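Local structure of aldose 1-epimerase (Caenorhabditis elegans, 1LUR) at residues I17-K20 against Q21-A25; T55-E58 against F59-A63; H277-A280 against S281-D285. The protein probably interconverts the alpha and beta anomers of aldose sugars such as galactose, as an aldose 1-epimerase (mutarotase) of the GalM family. All coordinates share one frame; numbering follows the deposited sequence.

Interaction 1 of 3, residues I17-K20 against Q21-A25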
ATOM      1  N   ILE A  17      -6.972   8.126 -15.861  1.00 36.26           N
ATOM      2  CA  ILE A  17      -7.113   6.943 -16.700  1.00 35.69           C
ATOM      3  C   ILE A  17      -8.491   6.396 -16.375  1.00 35.15           C
ATOM      4  O   ILE A  17      -9.016   6.639 -15.285  1.00 33.81           O
ATOM      5  CB  ILE A  17      -6.052   5.858 -16.407  1.00 35.69           C
ATOM      6  CG1 ILE A  17      -6.174   5.359 -14.969  1.00 35.02           C
ATOM      7  CG2 ILE A  17      -4.667   6.409 -16.676  1.00 34.38           C
ATOM      8  CD1 ILE A  17      -5.278   4.173 -14.673  1.00 35.90           C
ATOM      9  N   ALA A  18      -9.089   5.665 -17.305  1.00 35.51           N
ATOM     10  CA  ALA A  18     -10.416   5.122 -17.048  1.00 35.21           C
ATOM     11  C   ALA A  18     -10.837   4.078 -18.066  1.00 33.71           C
ATOM     12  O   ALA A  18     -10.288   4.003 -19.165  1.00 34.74           O
ATOM     13  CB  ALA A  18     -11.435   6.261 -17.025  1.00 34.49           C
ATOM     14  N   ASN A  19     -11.803   3.254 -17.690  1.00 32.52           N
ATOM     15  CA  ASN A  19     -12.277   2.231 -18.607  1.00 32.87           C
ATOM     16  C   ASN A  19     -13.585   2.757 -19.196  1.00 33.07           C
ATOM     17  O   ASN A  19     -13.883   3.944 -19.078  1.00 33.45           O
ATOM     18  CB  ASN A  19     -12.496   0.893 -17.896  1.00 32.48           C
ATOM     19  CG  ASN A  19     -13.540   0.968 -16.812  1.00 33.24           C
ATOM     20  OD1 ASN A  19     -14.191   1.999 -16.619  1.00 35.09           O
ATOM     21  ND2 ASN A  19     -13.713  -0.134 -16.091  1.00 34.47           N
ATOM     22  N   LYS A  20     -14.364   1.884 -19.816  1.00 34.87           N
ATOM     23  CA  LYS A  20     -15.625   2.304 -20.416  1.00 37.66           C
ATOM     24  C   LYS A  20     -16.864   1.999 -19.577  1.00 38.27           C
ATOM     25  O   LYS A  20     -17.987   2.226 -20.032  1.00 37.98           O
ATOM     26  CB  LYS A  20     -15.780   1.646 -21.788  1.00 39.19           C
ATOM     27  CG  LYS A  20     -14.692   1.981 -22.790  1.00 41.97           C
ATOM     28  CD  LYS A  20     -14.819   3.407 -23.287  1.00 47.10           C
ATOM     29  CE  LYS A  20     -13.953   3.625 -24.518  1.00 48.65           C
ATOM     30  NZ  LYS A  20     -14.287   2.625 -25.575  1.00 51.75           N
ATOM     31  N   GLN A  21     -16.669   1.501 -18.358  1.00 39.54           N
ATOM     32  CA  GLN A  21     -17.799   1.174 -17.491  1.00 39.90           C
ATOM     33  C   GLN A  21     -17.999   2.050 -16.260  1.00 39.87           C
ATOM     34  O   GLN A  21     -18.787   1.703 -15.378  1.00 41.05           O
ATOM     35  CB  GLN A  21     -17.719  -0.288 -17.042  1.00 42.61           C
ATOM     36  CG  GLN A  21     -17.981  -1.298 -18.145  1.00 46.32           C
ATOM     37  CD  GLN A  21     -16.795  -1.474 -19.060  1.00 49.10           C
ATOM     38  OE1 GLN A  21     -15.786  -2.067 -18.675  1.00 51.67           O
ATOM     39  NE2 GLN A  21     -16.900  -0.953 -20.276  1.00 51.29           N
ATOM     40  N   GLY A  22     -17.299   3.175 -16.183  1.00 38.10           N
ATOM     41  CA  GLY A  22     -17.469   4.035 -15.028  1.00 36.43           C
ATOM     42  C   GLY A  22     -16.417   3.929 -13.938  1.00 36.68           C
ATOM     43  O   GLY A  22     -16.689   4.276 -12.790  1.00 37.80           O
ATOM     44  N   LEU A  23     -15.230   3.438 -14.283  1.00 35.32           N
ATOM     45  CA  LEU A  23     -14.134   3.299 -13.321  1.00 34.22           C
ATOM     46  C   LEU A  23     -13.053   4.285 -13.737  1.00 33.65           C
ATOM     47  O   LEU A  23     -12.545   4.219 -14.854  1.00 35.28           O
ATOM     48  CB  LEU A  23     -13.564   1.874 -13.341  1.00 33.52           C
ATOM     49  CG  LEU A  23     -12.263   1.602 -12.570  1.00 33.82           C
ATOM     50  CD1 LEU A  23     -12.450   1.858 -11.075  1.00 30.38           C
ATOM     51  CD2 LEU A  23     -11.844   0.156 -12.809  1.00 35.46           C
ATOM     52  N   THR A  24     -12.709   5.208 -12.849  1.00 33.27           N
ATOM     53  CA  THR A  24     -11.687   6.196 -13.154  1.00 34.91           C
ATOM     54  C   THR A  24     -10.642   6.244 -12.040  1.00 34.58           C
ATOM     55  O   THR A  24     -10.960   6.088 -10.863  1.00 35.50           O
ATOM     56  CB  THR A  24     -12.310   7.608 -13.331  1.00 35.81           C
ATOM     57  OG1 THR A  24     -13.315   7.562 -14.353  1.00 37.11           O
ATOM     58  CG2 THR A  24     -11.252   8.622 -13.744  1.00 36.75           C
ATOM     59  N   ALA A  25      -9.391   6.446 -12.428  1.00 33.70           N
ATOM     60  CA  ALA A  25      -8.296   6.519 -11.474  1.00 34.03           C
ATOM     61  C   ALA A  25      -7.451   7.739 -11.801  1.00 33.60           C
ATOM     62  O   ALA A  25      -7.155   8.003 -12.965  1.00 34.30           O
ATOM     63  CB  ALA A  25      -7.442   5.261 -11.554  1.00 33.12           C
TER
HETATM   64  O   HOH W   1     -16.236   4.970 -17.968  1.00 49.27           O
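Ile17 and Ala25 form an antiparallel hydrogen-bonded pair near the loop end of a beta hairpin, Ile17 N reaching Ala25 O at 2.9 Å and Ala25 N returning to Ile17 O at 2.9 Å. Ala18 and Thr24 follow as a non-hydrogen-bonded pair, their CA atoms 4.2 Å apart, and the last backbone rung runs from Asn19 N to Leu23 O. The end-to-end directions of 17-20 and 21-25 differ by 172°, so the chain reverses almost completely. Side chains alternate between the two faces of the sheet: Ile17 CG1 packs on Ala25 CB on one, Ala18 CB meets Thr24 OG1 on the other. Strand 33-40 continues the sheet beside Thr24, while Ile17 and Leu23 both rest on Val147 of strand 138-147.

In the loop, Asn19 does the work of a backbone acceptor. Its CG stands between its own N and carbonyl carbon (chi1 62°), which turns the amide inward over the turn. Leu23 N donates to Asn19 OD1 at 2.9 Å, approaching 25° out of the amide plane, and Gln21 N adds a weak bond. The Asn19 and Leu23 side chains cross at about a right angle; ND2, meanwhile, is held by Asn148 O and Asn151 OD1, which fixes the flip of the group. A water closes the turn, donating to Asn19 O at 2.8 Å and accepting from Gly22 N at 2.7 Å.

Interaction 2 of 3, residues T55-E58 against F59-A63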
ATOM      1  N   THR A  55      -5.680  19.320  -3.970  1.00 49.41           N
ATOM      2  CA  THR A  55      -4.574  19.977  -4.667  1.00 49.19           C
ATOM      3  C   THR A  55      -3.284  19.157  -4.658  1.00 50.02           C
ATOM      4  O   THR A  55      -3.070  18.324  -3.781  1.00 49.93           O
ATOM      5  CB  THR A  55      -4.254  21.356  -4.048  1.00 49.75           C
ATOM      6  OG1 THR A  55      -3.589  21.176  -2.791  1.00 48.15           O
ATOM      7  CG2 THR A  55      -5.532  22.152  -3.828  1.00 48.85           C
ATOM      8  N   ILE A  56      -2.421  19.419  -5.634  1.00 50.62           N
ATOM      9  CA  ILE A  56      -1.149  18.719  -5.755  1.00 51.31           C
ATOM     10  C   ILE A  56      -0.207  19.037  -4.602  1.00 51.70           C
ATOM     11  O   ILE A  56       0.416  18.146  -4.027  1.00 52.45           O
ATOM     12  CB  ILE A  56      -0.434  19.091  -7.070  1.00 51.48           C
ATOM     13  CG1 ILE A  56      -1.234  18.561  -8.262  1.00 52.85           C
ATOM     14  CG2 ILE A  56       0.979  18.534  -7.074  1.00 50.73           C
ATOM     15  CD1 ILE A  56      -0.626  18.901  -9.615  1.00 53.61           C
ATOM     16  N   ASP A  57      -0.100  20.314  -4.263  1.00 51.66           N
ATOM     17  CA  ASP A  57       0.780  20.718  -3.178  1.00 51.66           C
ATOM     18  C   ASP A  57       0.437  20.023  -1.863  1.00 50.41           C
ATOM     19  O   ASP A  57       1.335  19.657  -1.103  1.00 50.56           O
ATOM     20  CB  ASP A  57       0.735  22.236  -3.002  1.00 53.75           C
ATOM     21  CG  ASP A  57       2.047  22.796  -2.492  1.00 55.63           C
ATOM     22  OD1 ASP A  57       2.406  22.519  -1.327  1.00 56.56           O
ATOM     23  OD2 ASP A  57       2.727  23.505  -3.265  1.00 56.55           O
ATOM     24  N   GLU A  58      -0.854  19.835  -1.595  1.00 48.61           N
ATOM     25  CA  GLU A  58      -1.277  19.178  -0.360  1.00 47.97           C
ATOM     26  C   GLU A  58      -0.718  17.762  -0.302  1.00 46.43           C
ATOM     27  O   GLU A  58      -0.427  17.241   0.775  1.00 45.97           O
ATOM     28  CB  GLU A  58      -2.803  19.122  -0.266  1.00 48.57           C
ATOM     29  CG  GLU A  58      -3.471  20.476  -0.127  1.00 50.31           C
ATOM     30  CD  GLU A  58      -4.980  20.374  -0.114  1.00 50.20           C
ATOM     31  OE1 GLU A  58      -5.546  19.956   0.917  1.00 50.89           O
ATOM     32  OE2 GLU A  58      -5.601  20.701  -1.145  1.00 52.12           O
ATOM     33  N   PHE A  59      -0.584  17.142  -1.469  1.00 45.10           N
ATOM     34  CA  PHE A  59      -0.055  15.786  -1.559  1.00 44.55           C
ATOM     35  C   PHE A  59       1.438  15.817  -1.266  1.00 44.78           C
ATOM     36  O   PHE A  59       1.960  14.954  -0.558  1.00 43.46           O
ATOM     37  CB  PHE A  59      -0.291  15.213  -2.958  1.00 43.36           C
ATOM     38  CG  PHE A  59      -1.550  14.403  -3.082  1.00 43.03           C
ATOM     39  CD1 PHE A  59      -1.626  13.128  -2.531  1.00 43.07           C
ATOM     40  CD2 PHE A  59      -2.658  14.909  -3.753  1.00 44.05           C
ATOM     41  CE1 PHE A  59      -2.782  12.369  -2.648  1.00 43.16           C
ATOM     42  CE2 PHE A  59      -3.824  14.157  -3.875  1.00 42.64           C
ATOM     43  CZ  PHE A  59      -3.885  12.884  -3.321  1.00 43.13           C
ATOM     44  N   GLU A  60       2.117  16.821  -1.815  1.00 45.65           N
ATOM     45  CA  GLU A  60       3.553  16.978  -1.621  1.00 47.37           C
ATOM     46  C   GLU A  60       3.893  17.308  -0.173  1.00 47.85           C
ATOM     47  O   GLU A  60       5.044  17.197   0.247  1.00 48.64           O
ATOM     48  CB  GLU A  60       4.096  18.078  -2.539  1.00 47.82           C
ATOM     49  CG  GLU A  60       3.997  17.759  -4.023  1.00 50.08           C
ATOM     50  CD  GLU A  60       4.474  18.904  -4.904  1.00 51.60           C
ATOM     51  OE1 GLU A  60       3.889  20.003  -4.818  1.00 54.18           O
ATOM     52  OE2 GLU A  60       5.431  18.706  -5.682  1.00 52.60           O
ATOM     53  N   LYS A  61       2.888  17.715   0.593  1.00 48.18           N
ATOM     54  CA  LYS A  61       3.108  18.055   1.989  1.00 48.24           C
ATOM     55  C   LYS A  61       2.598  16.970   2.931  1.00 47.67           C
ATOM     56  O   LYS A  61       2.878  17.004   4.125  1.00 48.22           O
ATOM     57  CB  LYS A  61       2.439  19.396   2.315  1.00 49.57           C
ATOM     58  CG  LYS A  61       3.069  20.592   1.609  1.00 50.95           C
ATOM     59  CD  LYS A  61       2.280  21.878   1.849  1.00 52.65           C
ATOM     60  CE  LYS A  61       3.035  23.096   1.322  1.00 52.45           C
ATOM     61  NZ  LYS A  61       2.225  24.349   1.380  1.00 53.28           N
ATOM     62  N   ASP A  62       1.858  16.003   2.393  1.00 46.36           N
ATOM     63  CA  ASP A  62       1.317  14.916   3.206  1.00 45.28           C
ATOM     64  C   ASP A  62       2.422  14.100   3.867  1.00 44.15           C
ATOM     65  O   ASP A  62       3.502  13.936   3.302  1.00 43.68           O
ATOM     66  CB  ASP A  62       0.442  13.995   2.349  1.00 44.38           C
ATOM     67  CG  ASP A  62       0.003  12.747   3.094  1.00 44.47           C
ATOM     68  OD1 ASP A  62      -0.399  12.860   4.272  1.00 43.85           O
ATOM     69  OD2 ASP A  62       0.047  11.651   2.498  1.00 45.14           O
ATOM     70  N   ALA A  63       2.141  13.581   5.060  1.00 43.44           N
ATOM     71  CA  ALA A  63       3.116  12.779   5.797  1.00 42.45           C
ATOM     72  C   ALA A  63       2.553  11.411   6.162  1.00 42.38           C
ATOM     73  O   ALA A  63       3.249  10.576   6.748  1.00 42.20           O
ATOM     74  CB  ALA A  63       3.548  13.514   7.056  1.00 42.36           C
TER
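Glu60 folds back over the first turn of helix 56-61 because its CG lies beside its own backbone N (chi1 -65°) and the chain then runs extended, carrying OE1 of Glu60 to 4.0 Å from Ile56 CG2. The Lys61 chain passes Asp57 at a slant, its CG 3.4 Å from Asp57 O. Phe59 departs from the usual staggering, with chi1 at -94°, and this swings CD2 to 3.4 Å from Thr55 O.

The backbone beneath is a short helix. Glu60 N donates to Ile56 O at 3.1 Å, with the donor in the carbonyl plane, and Phe59 N adds a weak bond to the same oxygen. Lys61 N is shared weakly between Asp57 O and Glu58 O. At the start of the helix Thr55 and Glu58 make a capping box, although the position of Thr55 OG1 is less certain than the rest; Thr55 N also gives Glu58 OE2 a weak bond.

Phe59 anchors the helix on the protein, its ring edge-to-face with Phe53 and in contact with Leu28, Thr33 and Ala35. Asp62, just beyond, bonds Ala64 N and Ile66 N through its two carboxylate oxygens and so shapes the chain that follows.

Asp57 OD2 and Glu60 OE1 lie 4.0 Å apart with their carboxylate planes 80° from each other, a pairing of like charges that probably costs some energy. Lys61 is likely to offset part of that cost, as its NZ lies 3.3 Å from Asp57 OD1 in a salt bridge whose exact geometry is doubtful, while Lys111 gives Glu60 a long, weak ion pair.

Interaction 3 of 3, residues H277-A280 against S281-D285. With SO4 (sulfate ion), chain C.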
ATOM      1  N   HIS A 277      -0.593  -5.592   4.528  1.00 32.62           N
ATOM      2  CA  HIS A 277      -0.576  -4.805   5.749  1.00 33.08           C
ATOM      3  C   HIS A 277      -1.845  -3.974   5.832  1.00 33.35           C
ATOM      4  O   HIS A 277      -2.143  -3.190   4.927  1.00 33.22           O
ATOM      5  CB  HIS A 277       0.632  -3.872   5.783  1.00 32.33           C
ATOM      6  CG  HIS A 277       0.769  -3.124   7.069  1.00 31.01           C
ATOM      7  ND1 HIS A 277       1.285  -3.698   8.211  1.00 33.84           N
ATOM      8  CD2 HIS A 277       0.420  -1.860   7.408  1.00 32.45           C
ATOM      9  CE1 HIS A 277       1.248  -2.820   9.198  1.00 31.40           C
ATOM     10  NE2 HIS A 277       0.726  -1.697   8.738  1.00 33.59           N
ATOM     11  N   LEU A 278      -2.586  -4.150   6.921  1.00 32.49           N
ATOM     12  CA  LEU A 278      -3.825  -3.427   7.142  1.00 34.45           C
ATOM     13  C   LEU A 278      -3.629  -2.391   8.239  1.00 35.52           C
ATOM     14  O   LEU A 278      -3.198  -2.723   9.341  1.00 36.97           O
ATOM     15  CB  LEU A 278      -4.934  -4.397   7.563  1.00 34.63           C
ATOM     16  CG  LEU A 278      -5.182  -5.608   6.658  1.00 36.38           C
ATOM     17  CD1 LEU A 278      -6.182  -6.553   7.311  1.00 35.97           C
ATOM     18  CD2 LEU A 278      -5.687  -5.130   5.303  1.00 36.99           C
ATOM     19  N   TYR A 279      -3.936  -1.139   7.926  1.00 36.28           N
ATOM     20  CA  TYR A 279      -3.801  -0.050   8.886  1.00 38.74           C
ATOM     21  C   TYR A 279      -5.146   0.665   8.999  1.00 40.97           C
ATOM     22  O   TYR A 279      -5.601   1.316   8.055  1.00 40.83           O
ATOM     23  CB  TYR A 279      -2.708   0.927   8.440  1.00 36.56           C
ATOM     24  CG  TYR A 279      -2.634   2.188   9.268  1.00 36.51           C
ATOM     25  CD1 TYR A 279      -2.548   2.133  10.658  1.00 36.43           C
ATOM     26  CD2 TYR A 279      -2.645   3.441   8.659  1.00 35.84           C
ATOM     27  CE1 TYR A 279      -2.475   3.302  11.421  1.00 36.78           C
ATOM     28  CE2 TYR A 279      -2.575   4.608   9.411  1.00 37.48           C
ATOM     29  CZ  TYR A 279      -2.489   4.532  10.788  1.00 36.75           C
ATOM     30  OH  TYR A 279      -2.424   5.689  11.528  1.00 40.32           O
ATOM     31  N   ALA A 280      -5.771   0.539  10.167  1.00 42.79           N
ATOM     32  CA  ALA A 280      -7.069   1.152  10.431  1.00 45.03           C
ATOM     33  C   ALA A 280      -7.101   2.676  10.519  1.00 46.18           C
ATOM     34  O   ALA A 280      -8.083   3.247  10.996  1.00 47.65           O
ATOM     35  CB  ALA A 280      -7.676   0.544  11.695  1.00 45.34           C
ATOM     36  N   SER A 281      -6.032   3.335  10.082  1.00 46.90           N
ATOM     37  CA  SER A 281      -5.980   4.793  10.113  1.00 47.64           C
ATOM     38  C   SER A 281      -6.209   5.428  11.494  1.00 48.62           C
ATOM     39  O   SER A 281      -6.795   6.505  11.605  1.00 48.27           O
ATOM     40  CB  SER A 281      -7.008   5.330   9.107  1.00 48.54           C
ATOM     41  OG  SER A 281      -7.075   6.744   9.110  1.00 51.20           O
ATOM     42  N   LYS A 282      -5.717   4.774  12.539  1.00 49.40           N
ATOM     43  CA  LYS A 282      -5.869   5.268  13.908  1.00 50.70           C
ATOM     44  C   LYS A 282      -5.253   6.636  14.205  1.00 50.94           C
ATOM     45  O   LYS A 282      -5.829   7.426  14.952  1.00 51.16           O
ATOM     46  CB  LYS A 282      -5.296   4.242  14.891  1.00 50.81           C
ATOM     47  CG  LYS A 282      -5.344   4.667  16.352  1.00 52.34           C
ATOM     48  CD  LYS A 282      -4.692   3.614  17.240  1.00 52.84           C
ATOM     49  CE  LYS A 282      -4.753   4.002  18.711  1.00 54.42           C
ATOM     50  NZ  LYS A 282      -4.038   5.279  18.985  1.00 52.84           N
ATOM     51  N   PHE A 283      -4.094   6.921  13.621  1.00 51.82           N
ATOM     52  CA  PHE A 283      -3.417   8.197  13.848  1.00 51.89           C
ATOM     53  C   PHE A 283      -3.600   9.251  12.757  1.00 52.66           C
ATOM     54  O   PHE A 283      -2.797  10.176  12.644  1.00 52.87           O
ATOM     55  CB  PHE A 283      -1.922   7.940  14.066  1.00 51.49           C
ATOM     56  CG  PHE A 283      -1.629   7.021  15.217  1.00 51.70           C
ATOM     57  CD1 PHE A 283      -1.686   7.483  16.528  1.00 51.52           C
ATOM     58  CD2 PHE A 283      -1.329   5.679  14.995  1.00 51.76           C
ATOM     59  CE1 PHE A 283      -1.449   6.623  17.601  1.00 51.41           C
ATOM     60  CE2 PHE A 283      -1.091   4.809  16.061  1.00 51.47           C
ATOM     61  CZ  PHE A 283      -1.153   5.283  17.367  1.00 51.60           C
ATOM     62  N   LEU A 284      -4.656   9.125  11.962  1.00 53.69           N
ATOM     63  CA  LEU A 284      -4.903  10.088  10.896  1.00 54.57           C
ATOM     64  C   LEU A 284      -5.613  11.332  11.428  1.00 55.51           C
ATOM     65  O   LEU A 284      -6.400  11.254  12.368  1.00 55.79           O
ATOM     66  CB  LEU A 284      -5.743   9.445   9.789  1.00 54.66           C
ATOM     67  CG  LEU A 284      -6.062  10.316   8.570  1.00 54.00           C
ATOM     68  CD1 LEU A 284      -4.775  10.754   7.885  1.00 53.11           C
ATOM     69  CD2 LEU A 284      -6.936   9.525   7.609  1.00 54.30           C
ATOM     70  N   ASP A 285      -5.320  12.477  10.819  1.00 56.86           N
ATOM     71  CA  ASP A 285      -5.918  13.753  11.211  1.00 58.48           C
ATOM     72  C   ASP A 285      -5.404  14.813  10.244  1.00 59.25           C
ATOM     73  O   ASP A 285      -4.451  15.532  10.548  1.00 59.24           O
ATOM     74  CB  ASP A 285      -5.515  14.112  12.649  1.00 58.98           C
ATOM     75  CG  ASP A 285      -6.172  15.400  13.145  1.00 59.93           C
ATOM     76  OD1 ASP A 285      -7.418  15.446  13.237  1.00 59.47           O
ATOM     77  OD2 ASP A 285      -5.439  16.366  13.451  1.00 59.41           O
TER
HETATM   78  S   SO4 C4001      -1.767   5.793  21.929  1.00 71.86           S
HETATM   79  O1  SO4 C4001      -3.216   5.686  21.661  1.00 71.27           O
HETATM   80  O2  SO4 C4001      -1.258   7.070  21.390  1.00 71.06           O
HETATM   81  O3  SO4 C4001      -1.531   5.740  23.386  1.00 71.46           O
HETATM   82  O4  SO4 C4001      -1.062   4.672  21.276  1.00 71.54           O
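Tyr279 lays its ring beneath the backbone of Ser281, where strand 275-279 ends and the chain enters a type I beta turn running from Ser281 to Leu284. With CG anti to the backbone N (chi1 172°), the ring follows the chain forward instead of leaving it. Ser281 CA sits over one face, 3.7 Å from the ring centroid and 22° off the ring normal, a CH-pi contact; Ser281 N is also above that face. Ser281 adopts positive phi (56°), bending the main chain over the ring and on into the turn.

The phenol oxygen then pins the turn. Phe283 N donates to Tyr279 OH at 2.9 Å, and Phe283 CB packs at 3.4 Å from the same oxygen. The two aromatic side chains cross at about a right angle, and the hydroxyl lies at the edge of the Phe283 ring, near CD2, while one face of that ring receives Lys282 CG. A leucine in place of Tyr279 would probably leave Phe283 N without its acceptor and take away the flat surface under Ser281, setting the turn freer to move.

Within the seven-stranded antiparallel sheet, Tyr279 pairs through its backbone with Ala301 of strand 300-305, and two residues earlier His277 is held by Asp238 and Asp240. On the outer side of the turn, the extended Lys282 bends only at its last torsion and grips a sulfate, probably from the crystallisation liquor, with NZ 2.8 Å from O1; sulfate O2 lies in the plane of the Phe283 ring, 3.8 Å from CE1.

In the fold
The three contacts come in series along the chain, each closing before the next opens, and none touches another. Interaction 1 ends the hairpin of strands 15-18 and 24-28 in a four-stranded antiparallel sheet. Interaction 2, its centre about 24 Å away, is the helix 56-61 that packs on the same sheet, through Leu28 of strand 24-28 and residues of strand 33-40. Interaction 3 belongs to the seven-stranded sheet, with its centre about 18 Å from that of interaction 2 and nearest atoms about 6 Å apart; from interaction 1 its centre is about 27 Å away. Strands dominate this mutarotase-like fold, and the contacts shape three of its connections: a hairpin end, a helical linker and a strand exit.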